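Local atomic coordinates of aldehyde dehydrogenase (Bartonella henselae, PDB entry 3I44), a protein that probably oxidises aldehydes to carboxylic acids with a nicotinamide adenine dinucleotide cofactor, as enzymes of the aldehyde dehydrogenase family do. Residues I30-D35 against K67-A71; H131-F135 against T179-P184; C190-P196 against V220-G226. The protein carries 1 engineered substitution. All blocks are in the same frame, centred on the assembly; numbering follows the deposited sequence.

Contact 1 (I30-D35 against K67-A71)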
loop_
_atom_site.group_PDB
_atom_site.type_symbol
_atom_site.label_atom_id
_atom_site.label_comp_id
_atom_site.label_asym_id
_atom_site.label_seq_id
_atom_site.Cartn_x
_atom_site.Cartn_y
_atom_site.Cartn_z
ATOM N N ILE A 30 -13.111 -26.206 -4.344
ATOM C CA ILE A 30 -12.820 -25.484 -5.565
ATOM C C ILE A 30 -14.061 -25.515 -6.466
ATOM O O ILE A 30 -14.597 -26.580 -6.744
ATOM C CB ILE A 30 -11.610 -26.050 -6.320
ATOM C CG1 ILE A 30 -10.358 -26.050 -5.419
ATOM C CG2 ILE A 30 -11.365 -25.202 -7.580
ATOM C CD1 ILE A 30 -9.061 -26.714 -6.024
ATOM N N ASN A 31 -14.509 -24.330 -6.877
ATOM C CA ASN A 31 -15.629 -24.183 -7.777
ATOM C C ASN A 31 -16.894 -24.885 -7.281
ATOM O O ASN A 31 -17.565 -25.579 -8.027
ATOM C CB ASN A 31 -15.233 -24.667 -9.184
ATOM C CG ASN A 31 -15.991 -23.945 -10.292
ATOM O OD1 ASN A 31 -16.519 -22.835 -10.123
ATOM N ND2 ASN A 31 -16.026 -24.566 -11.442
ATOM N N GLY A 32 -17.214 -24.688 -6.007
ATOM C CA GLY A 32 -18.454 -25.192 -5.440
ATOM C C GLY A 32 -18.453 -26.653 -5.012
ATOM O O GLY A 32 -19.477 -27.134 -4.594
ATOM N N LEU A 33 -17.307 -27.334 -5.088
ATOM C CA LEU A 33 -17.214 -28.770 -4.809
ATOM C C LEU A 33 -15.970 -29.114 -3.999
ATOM O O LEU A 33 -14.897 -28.512 -4.203
ATOM C CB LEU A 33 -17.128 -29.568 -6.124
ATOM C CG LEU A 33 -18.348 -29.556 -7.063
ATOM C CD1 LEU A 33 -18.020 -30.315 -8.348
ATOM C CD2 LEU A 33 -19.570 -30.167 -6.384
ATOM N N TRP A 34 -16.106 -30.107 -3.126
ATOM C CA TRP A 34 -14.956 -30.688 -2.430
ATOM C C TRP A 34 -14.308 -31.706 -3.359
ATOM O O TRP A 34 -14.967 -32.665 -3.745
ATOM C CB TRP A 34 -15.380 -31.345 -1.112
ATOM C CG TRP A 34 -15.759 -30.352 -0.087
ATOM C CD1 TRP A 34 -17.015 -29.964 0.256
ATOM C CD2 TRP A 34 -14.864 -29.602 0.731
ATOM N NE1 TRP A 34 -16.959 -28.998 1.240
ATOM C CE2 TRP A 34 -15.649 -28.764 1.551
ATOM C CE3 TRP A 34 -13.477 -29.552 0.850
ATOM C CZ2 TRP A 34 -15.089 -27.887 2.470
ATOM C CZ3 TRP A 34 -12.922 -28.682 1.773
ATOM C CH2 TRP A 34 -13.737 -27.865 2.567
ATOM N N ASP A 35 -13.046 -31.496 -3.731
ATOM C CA ASP A 35 -12.359 -32.398 -4.660
ATOM C C ASP A 35 -10.970 -32.777 -4.134
ATOM O O ASP A 35 -10.386 -32.050 -3.305
ATOM C CB ASP A 35 -12.243 -31.741 -6.048
ATOM C CG ASP A 35 -11.911 -32.750 -7.169
ATOM O OD1 ASP A 35 -12.139 -33.998 -7.013
ATOM O OD2 ASP A 35 -11.420 -32.270 -8.218
ATOM N N LYS A 67 -5.909 -24.312 -10.462
ATOM C CA LYS A 67 -7.317 -24.713 -10.540
ATOM C C LYS A 67 -8.211 -23.736 -9.757
ATOM O O LYS A 67 -9.192 -23.225 -10.277
ATOM C CB LYS A 67 -7.532 -26.110 -9.929
ATOM C CG LYS A 67 -7.523 -27.333 -10.858
ATOM C CD LYS A 67 -8.036 -28.626 -10.107
ATOM C CE LYS A 67 -9.572 -28.607 -9.822
ATOM N NZ LYS A 67 -10.058 -29.819 -9.018
ATOM N N ALA A 68 -7.893 -23.556 -8.480
ATOM C CA ALA A 68 -8.607 -22.609 -7.609
ATOM C C ALA A 68 -8.661 -21.198 -8.230
ATOM O O ALA A 68 -9.733 -20.604 -8.352
ATOM C CB ALA A 68 -7.973 -22.587 -6.205
ATOM N N ILE A 69 -7.523 -20.693 -8.690
ATOM C CA ILE A 69 -7.479 -19.360 -9.254
ATOM C C ILE A 69 -8.314 -19.294 -10.551
ATOM O O ILE A 69 -9.002 -18.311 -10.777
ATOM C CB ILE A 69 -6.025 -18.895 -9.516
ATOM C CG1 ILE A 69 -5.261 -18.735 -8.193
ATOM C CG2 ILE A 69 -5.994 -17.592 -10.342
ATOM C CD1 ILE A 69 -3.732 -18.585 -8.396
ATOM N N ASN A 70 -8.247 -20.328 -11.393
ATOM C CA ASN A 70 -9.033 -20.353 -12.627
ATOM C C ASN A 70 -10.527 -20.294 -12.320
ATOM O O ASN A 70 -11.279 -19.592 -12.995
ATOM C CB ASN A 70 -8.749 -21.610 -13.458
ATOM C CG ASN A 70 -9.409 -21.559 -14.831
ATOM O OD1 ASN A 70 -8.963 -20.837 -15.715
ATOM N ND2 ASN A 70 -10.472 -22.324 -15.009
ATOM N N ALA A 71 -10.948 -21.054 -11.313
ATOM C CA ALA A 71 -12.345 -21.063 -10.868
ATOM C C ALA A 71 -12.769 -19.662 -10.401
ATOM O O ALA A 71 -13.865 -19.215 -10.707
ATOM C CB ALA A 71 -12.522 -22.048 -9.767
HETATM O O HOH W 1 -15.846 -20.809 -11.594
#

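Contact 2 (H131-F135 against T179-P184)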
loop_
_atom_site.group_PDB
_atom_site.type_symbol
_atom_site.label_atom_id
_atom_site.label_comp_id
_atom_site.label_asym_id
_atom_site.label_seq_id
_atom_site.Cartn_x
_atom_site.Cartn_y
_atom_site.Cartn_z
ATOM N N HIS A 131 -17.170 -9.634 13.905
ATOM C CA HIS A 131 -16.622 -9.028 12.684
ATOM C C HIS A 131 -17.650 -9.042 11.545
ATOM O O HIS A 131 -17.842 -8.041 10.894
ATOM C CB HIS A 131 -15.354 -9.739 12.230
ATOM C CG HIS A 131 -14.196 -9.551 13.158
ATOM N ND1 HIS A 131 -14.047 -8.426 13.932
ATOM C CD2 HIS A 131 -13.109 -10.315 13.391
ATOM C CE1 HIS A 131 -12.931 -8.523 14.633
ATOM N NE2 HIS A 131 -12.342 -9.656 14.314
ATOM N N ILE A 132 -18.319 -10.159 11.331
ATOM C CA ILE A 132 -19.332 -10.232 10.314
ATOM C C ILE A 132 -20.365 -9.119 10.515
ATOM O O ILE A 132 -20.660 -8.384 9.575
ATOM C CB ILE A 132 -20.036 -11.600 10.270
ATOM C CG1 ILE A 132 -19.051 -12.683 9.800
ATOM C CG2 ILE A 132 -21.192 -11.489 9.305
ATOM C CD1 ILE A 132 -19.485 -14.109 9.976
ATOM N N ARG A 133 -20.894 -8.987 11.724
ATOM C CA ARG A 133 -21.899 -7.949 12.015
ATOM C C ARG A 133 -21.365 -6.536 11.791
ATOM O O ARG A 133 -22.115 -5.659 11.352
ATOM C CB ARG A 133 -22.427 -8.065 13.462
ATOM C CG ARG A 133 -23.165 -9.376 13.749
ATOM C CD ARG A 133 -23.884 -9.377 15.121
ATOM N NE ARG A 133 -23.051 -8.778 16.149
ATOM C CZ ARG A 133 -22.253 -9.466 16.942
ATOM N NH1 ARG A 133 -22.207 -10.791 16.845
ATOM N NH2 ARG A 133 -21.487 -8.817 17.807
ATOM N N ASN A 134 -20.104 -6.311 12.145
ATOM C CA ASN A 134 -19.522 -4.999 11.967
ATOM C C ASN A 134 -19.300 -4.640 10.472
ATOM O O ASN A 134 -19.432 -3.465 10.083
ATOM C CB ASN A 134 -18.273 -4.839 12.809
ATOM C CG ASN A 134 -18.592 -4.645 14.299
ATOM O OD1 ASN A 134 -19.521 -3.943 14.666
ATOM N ND2 ASN A 134 -17.787 -5.237 15.144
ATOM N N PHE A 135 -19.014 -5.647 9.643
ATOM C CA PHE A 135 -18.967 -5.450 8.188
ATOM C C PHE A 135 -20.372 -5.125 7.636
ATOM O O PHE A 135 -20.530 -4.243 6.824
ATOM C CB PHE A 135 -18.411 -6.693 7.469
ATOM C CG PHE A 135 -16.909 -6.848 7.622
ATOM C CD1 PHE A 135 -16.053 -5.839 7.211
ATOM C CD2 PHE A 135 -16.374 -7.962 8.195
ATOM C CE1 PHE A 135 -14.693 -5.983 7.334
ATOM C CE2 PHE A 135 -15.009 -8.092 8.342
ATOM C CZ PHE A 135 -14.172 -7.113 7.917
ATOM N N THR A 179 -12.601 -14.334 8.894
ATOM C CA THR A 179 -13.745 -13.445 8.693
ATOM C C THR A 179 -13.320 -12.035 8.309
ATOM O O THR A 179 -13.940 -11.437 7.454
ATOM C CB THR A 179 -14.716 -13.405 9.905
ATOM O OG1 THR A 179 -14.039 -12.960 11.087
ATOM C CG2 THR A 179 -15.321 -14.757 10.160
ATOM N N LEU A 180 -12.250 -11.535 8.911
ATOM C CA LEU A 180 -11.685 -10.229 8.544
ATOM C C LEU A 180 -11.269 -10.132 7.072
ATOM O O LEU A 180 -11.202 -9.031 6.552
ATOM C CB LEU A 180 -10.507 -9.856 9.433
ATOM C CG LEU A 180 -10.884 -9.316 10.824
ATOM C CD1 LEU A 180 -9.589 -9.134 11.656
ATOM C CD2 LEU A 180 -11.775 -8.020 10.817
ATOM N N LYS A 181 -11.004 -11.253 6.405
ATOM C CA LYS A 181 -10.593 -11.205 5.024
ATOM C C LYS A 181 -11.697 -11.589 4.060
ATOM O O LYS A 181 -11.888 -10.908 3.088
ATOM C CB LYS A 181 -9.375 -12.101 4.804
ATOM C CG LYS A 181 -8.155 -11.625 5.602
ATOM C CD LYS A 181 -6.924 -12.457 5.225
ATOM C CE LYS A 181 -5.810 -12.235 6.214
ATOM N NZ LYS A 181 -5.231 -10.835 6.145
ATOM N N VAL A 182 -12.417 -12.674 4.324
ATOM C CA VAL A 182 -13.347 -13.209 3.330
ATOM C C VAL A 182 -14.603 -12.329 3.198
ATOM O O VAL A 182 -15.110 -12.137 2.107
ATOM C CB VAL A 182 -13.782 -14.641 3.679
ATOM C CG1 VAL A 182 -14.924 -15.078 2.790
ATOM C CG2 VAL A 182 -12.578 -15.608 3.575
ATOM N N ILE A 183 -15.123 -11.839 4.319
ATOM C CA ILE A 183 -16.344 -11.032 4.310
ATOM C C ILE A 183 -16.179 -9.722 3.544
ATOM O O ILE A 183 -17.005 -9.432 2.717
ATOM C CB ILE A 183 -16.910 -10.805 5.743
ATOM C CG1 ILE A 183 -17.211 -12.152 6.406
ATOM C CG2 ILE A 183 -18.137 -9.887 5.713
ATOM C CD1 ILE A 183 -18.272 -13.066 5.687
ATOM N N PRO A 184 -15.128 -8.912 3.807
ATOM C CA PRO A 184 -15.067 -7.661 3.019
ATOM C C PRO A 184 -14.768 -7.919 1.523
ATOM O O PRO A 184 -15.214 -7.146 0.662
ATOM C CB PRO A 184 -13.963 -6.842 3.713
ATOM C CG PRO A 184 -13.157 -7.836 4.473
ATOM C CD PRO A 184 -14.131 -8.920 4.888
#

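Contact 3 (C190-P196 against V220-G226)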
loop_
_atom_site.group_PDB
_atom_site.type_symbol
_atom_site.label_atom_id
_atom_site.label_comp_id
_atom_site.label_asym_id
_atom_site.label_seq_id
_atom_site.Cartn_x
_atom_site.Cartn_y
_atom_site.Cartn_z
ATOM N N CYS A 190 -15.243 -9.050 -4.991
ATOM C CA CYS A 190 -14.087 -9.873 -5.364
ATOM C C CYS A 190 -14.401 -11.349 -5.269
ATOM O O CYS A 190 -15.281 -11.740 -4.519
ATOM C CB CYS A 190 -12.901 -9.592 -4.453
ATOM S SG CYS A 190 -12.256 -7.949 -4.572
ATOM N N THR A 191 -13.638 -12.165 -5.988
ATOM C CA THR A 191 -13.572 -13.614 -5.769
ATOM C C THR A 191 -12.174 -13.912 -5.186
ATOM O O THR A 191 -11.267 -13.041 -5.183
ATOM C CB THR A 191 -13.827 -14.385 -7.078
ATOM O OG1 THR A 191 -12.794 -14.066 -8.005
ATOM C CG2 THR A 191 -15.201 -13.982 -7.712
ATOM N N MET A 192 -11.981 -15.107 -4.647
ATOM C CA MET A 192 -10.816 -15.317 -3.758
ATOM C C MET A 192 -10.358 -16.761 -3.660
ATOM O O MET A 192 -11.154 -17.675 -3.826
ATOM C CB MET A 192 -11.119 -14.816 -2.332
ATOM C CG MET A 192 -12.269 -15.542 -1.649
ATOM S SD MET A 192 -13.276 -14.456 -0.577
ATOM C CE MET A 192 -14.142 -13.513 -1.826
ATOM N N VAL A 193 -9.070 -16.925 -3.371
ATOM C CA VAL A 193 -8.509 -18.195 -2.947
ATOM C C VAL A 193 -7.911 -18.003 -1.562
ATOM O O VAL A 193 -7.033 -17.154 -1.355
ATOM C CB VAL A 193 -7.447 -18.741 -3.912
ATOM C CG1 VAL A 193 -6.883 -20.106 -3.386
ATOM C CG2 VAL A 193 -8.057 -18.912 -5.303
ATOM N N LEU A 194 -8.427 -18.777 -0.612
ATOM C CA LEU A 194 -7.939 -18.809 0.762
ATOM C C LEU A 194 -7.026 -20.028 0.964
ATOM O O LEU A 194 -7.392 -21.162 0.590
ATOM C CB LEU A 194 -9.110 -18.882 1.737
ATOM C CG LEU A 194 -8.792 -19.165 3.226
ATOM C CD1 LEU A 194 -8.004 -18.031 3.833
ATOM C CD2 LEU A 194 -10.060 -19.454 4.036
ATOM N N LYS A 195 -5.841 -19.783 1.506
ATOM C CA LYS A 195 -4.987 -20.864 2.034
ATOM C C LYS A 195 -4.880 -20.697 3.536
ATOM O O LYS A 195 -4.172 -19.797 4.009
ATOM C CB LYS A 195 -3.579 -20.826 1.421
ATOM C CG LYS A 195 -2.703 -22.022 1.862
ATOM C CD LYS A 195 -1.215 -21.712 1.875
ATOM C CE LYS A 195 -0.806 -21.006 3.157
ATOM N NZ LYS A 195 -1.025 -21.832 4.385
ATOM N N PRO A 196 -5.564 -21.569 4.309
ATOM C CA PRO A 196 -5.417 -21.346 5.748
ATOM C C PRO A 196 -4.134 -21.957 6.288
ATOM O O PRO A 196 -3.341 -22.496 5.511
ATOM C CB PRO A 196 -6.642 -22.049 6.329
ATOM C CG PRO A 196 -6.943 -23.101 5.351
ATOM C CD PRO A 196 -6.661 -22.506 4.027
ATOM N N VAL A 220 -16.652 -18.359 -6.340
ATOM C CA VAL A 220 -16.482 -17.087 -5.618
ATOM C C VAL A 220 -15.493 -17.265 -4.467
ATOM O O VAL A 220 -14.592 -16.433 -4.262
ATOM C CB VAL A 220 -17.843 -16.569 -5.136
ATOM C CG1 VAL A 220 -17.698 -15.321 -4.279
ATOM C CG2 VAL A 220 -18.759 -16.300 -6.375
ATOM N N PHE A 221 -15.659 -18.353 -3.722
ATOM C CA PHE A 221 -14.773 -18.663 -2.644
ATOM C C PHE A 221 -14.146 -20.036 -2.859
ATOM O O PHE A 221 -14.851 -21.005 -3.081
ATOM C CB PHE A 221 -15.523 -18.619 -1.300
ATOM C CG PHE A 221 -14.719 -19.138 -0.165
ATOM C CD1 PHE A 221 -13.820 -18.308 0.510
ATOM C CD2 PHE A 221 -14.801 -20.490 0.197
ATOM C CE1 PHE A 221 -13.034 -18.804 1.545
ATOM C CE2 PHE A 221 -14.033 -20.997 1.218
ATOM C CZ PHE A 221 -13.148 -20.157 1.913
ATOM N N ASN A 222 -12.817 -20.115 -2.734
ATOM C CA ASN A 222 -12.097 -21.379 -2.928
ATOM C C ASN A 222 -11.075 -21.568 -1.816
ATOM O O ASN A 222 -10.435 -20.594 -1.377
ATOM C CB ASN A 222 -11.390 -21.403 -4.299
ATOM C CG ASN A 222 -12.315 -21.072 -5.424
ATOM O OD1 ASN A 222 -12.965 -21.957 -5.983
ATOM N ND2 ASN A 222 -12.437 -19.754 -5.749
ATOM N N LEU A 223 -10.933 -22.806 -1.344
ATOM C CA LEU A 223 -10.015 -23.131 -0.268
ATOM C C LEU A 223 -9.084 -24.259 -0.714
ATOM O O LEU A 223 -9.554 -25.323 -1.154
ATOM C CB LEU A 223 -10.767 -23.500 1.039
ATOM C CG LEU A 223 -9.877 -23.864 2.265
ATOM C CD1 LEU A 223 -10.608 -23.677 3.597
ATOM C CD2 LEU A 223 -9.372 -25.310 2.184
ATOM N N ILE A 224 -7.786 -23.988 -0.650
ATOM C CA ILE A 224 -6.765 -25.013 -0.830
ATOM C C ILE A 224 -5.850 -24.980 0.390
ATOM O O ILE A 224 -5.538 -23.906 0.904
ATOM C CB ILE A 224 -5.921 -24.827 -2.128
ATOM C CG1 ILE A 224 -5.194 -23.474 -2.125
ATOM C CG2 ILE A 224 -6.805 -25.012 -3.356
ATOM C CD1 ILE A 224 -4.292 -23.229 -3.314
ATOM N N ASN A 225 -5.472 -26.146 0.894
ATOM C CA ASN A 225 -4.480 -26.220 1.970
ATOM C C ASN A 225 -3.089 -26.267 1.373
ATOM O O ASN A 225 -2.911 -26.559 0.176
ATOM C CB ASN A 225 -4.736 -27.428 2.876
ATOM C CG ASN A 225 -5.957 -27.246 3.756
ATOM O OD1 ASN A 225 -6.838 -28.111 3.825
ATOM N ND2 ASN A 225 -6.037 -26.099 4.406
ATOM N N GLY A 226 -2.092 -25.918 2.185
ATOM C CA GLY A 226 -0.735 -25.900 1.695
ATOM C C GLY A 226 0.132 -25.162 2.661
ATOM O O GLY A 226 -0.374 -24.662 3.676
HETATM O O HOH W 2 -3.333 -25.251 4.791
#

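Contact 1 (I30-D35 against K67-A71)
I30 presses its branched end onto one turn of helix 62-79. Its CG2, placed anti to the backbone N (CG1 at chi1 -57°), settles over the helix backbone, 3.8 Å from A68 CA, and also meets the methyl of A71, with I30 CG2 and A71 CB 4.0 Å apart. The other branch ends beside K67 CB and A68 CB, with I30 CD1 4.3 Å from the latter. N31, the next residue, meets the same A71 methyl from a different direction: N31 CB lies 3.8 Å from A71 CB, and its carboxamide is directed past that methyl. A water donates to both N31 OD1 and A71 O, at 2.6 Å and 2.7 Å, bridging side chain to helix backbone. At the other end K67 bends at its third torsion (chi3 72°), swinging its amine past I30 to D35; the two side chains cross at about a right angle, and K67 NZ closes a salt bridge of 2.9 Å to D35 OD2.

A type I' turn from I30 to L33 joins two antiparallel strands, and the CB atoms of I30 and D35 both point toward the helix. N222 lies beside I30, A68 and A71. The chemistry is thus graded: a small buried apolar patch, flanked by a water bridge and an ion pair at more exposed positions, where solvent would probably weaken the electrostatic attraction.

Contact 2 (H131-F135 against T179-P184)
The backbones of H131-F135 and T179-P184 are helical segments running in the same general direction, their axes 9.7 Å apart at closest approach and crossing at -35°. H131 is level with L180 and F135 with P184. The second helix is kinked at P184, whose ring nitrogen has no hydrogen to give to the preceding turn.

F135 is the knob of the interface, its ring inserted among T179, L180, I183 and P184. P184 lies over one face of that ring, offset toward the rim, with P184 CD 3.5 Å from F135 CZ in a CH-pi contact. I183 CG2 touches the ring obliquely, 3.6 Å from F135 CD2, and L180 CD2 reaches F135 CZ at 3.9 Å. L180 CD2 also stands over the centre of one face of the H131 imidazole, 3.7 Å from its centroid and 9° off the normal, a second CH-pi contact. T179 OG1 comes instead to the edge of that imidazole, in its plane, 3.6 Å from H131 CD2; the hydroxyl is turned back between the backbone N and carbonyl carbon (chi1 59°), and bonds to M175 O and N176 O one turn earlier in its own helix. I132 and I183 cross at about a right angle through their CG1 atoms, and V91 of helix 84-100 touches both.

The F135 knob in its four-residue hole is knobs-into-holes packing, and it joins helix 117-141 to helix 174-188, which leads into strand 191-195 of the Rossmann-like domain.

Contact 3 (C190-P196 against V220-G226)
M192 and F221 meet through contrasting first torsions: M192 CG sits between its backbone N and carbonyl carbon (chi1 62°), whereas F221 CG is anti to the backbone N (chi1 171°), laying the ring alongside the neighbouring strand. M192 CG thereby approaches F221 CD1 at 3.8 Å, and the sulfur lies at the ring edge in a Met-aromatic contact. Farther along, L194 CD2 meets the same ring in its plane, 3.8 Å from F221 CZ. L223 follows on this face, which helices 174-188 and 202-213 cover, and packs against the ring of P196 at about a right angle.

The backbones pair in parallel, M192 with F221, V193 with N222 and L194 with L223. L194 N bonds N222 O at 2.8 Å, almost straight at 173°, and L194 O accepts from I224 N. M192 N binds V220 O, while the bond from N222 N to M192 O is weak. The amide of N222 reinforces that oxygen: N222 ND2 gives a bond of 3.1 Å to M192 O, which lies close to the plane of the N222 amide, and also gives to G219 O, while N222 OD1 accepts from N31 N. On the opposite face V193 CG1 meets I224 CG1.

At the end of the strands K195 curls through its last two torsions, and K195 NZ donates to P196 O (2.7 Å) and G226 O (3.0 Å), standing above the plane of each carbonyl. A water links P196 O, N225 ND2 and G226 N, tying the ends of the two segments together.

Strands 191-195 and 221-223 with helix 202-213 between them form a beta-alpha-beta crossover of the Rossmann-like nucleotide-binding domain; in relatives, the end bearing K195 and P196 borders the adenosine part of the cofactor.

Overall arrangement
From the N terminus, contact 1 comes first, closing a loop of 31 residues that holds strands 42-47 and 52-58 by setting the hairpin after strand 23-30 on helix 62-79. Contact 2 then closes a second loop, between helices 117-141 and 174-188, and contact 3 a third, around helix 202-213. The three follow in series. Contacts 1 and 3 touch, their centres about 9 Å apart: the hairpin abuts strand 221-223, where L223 bonds Y29, while helix 62-79 packs on the face bearing V193 and N222. Contact 2 reaches contact 3 through V182, which meets M192 and F221, and helix 174-188 leads directly into strand 191-195. Contacts 1 and 2 do not touch.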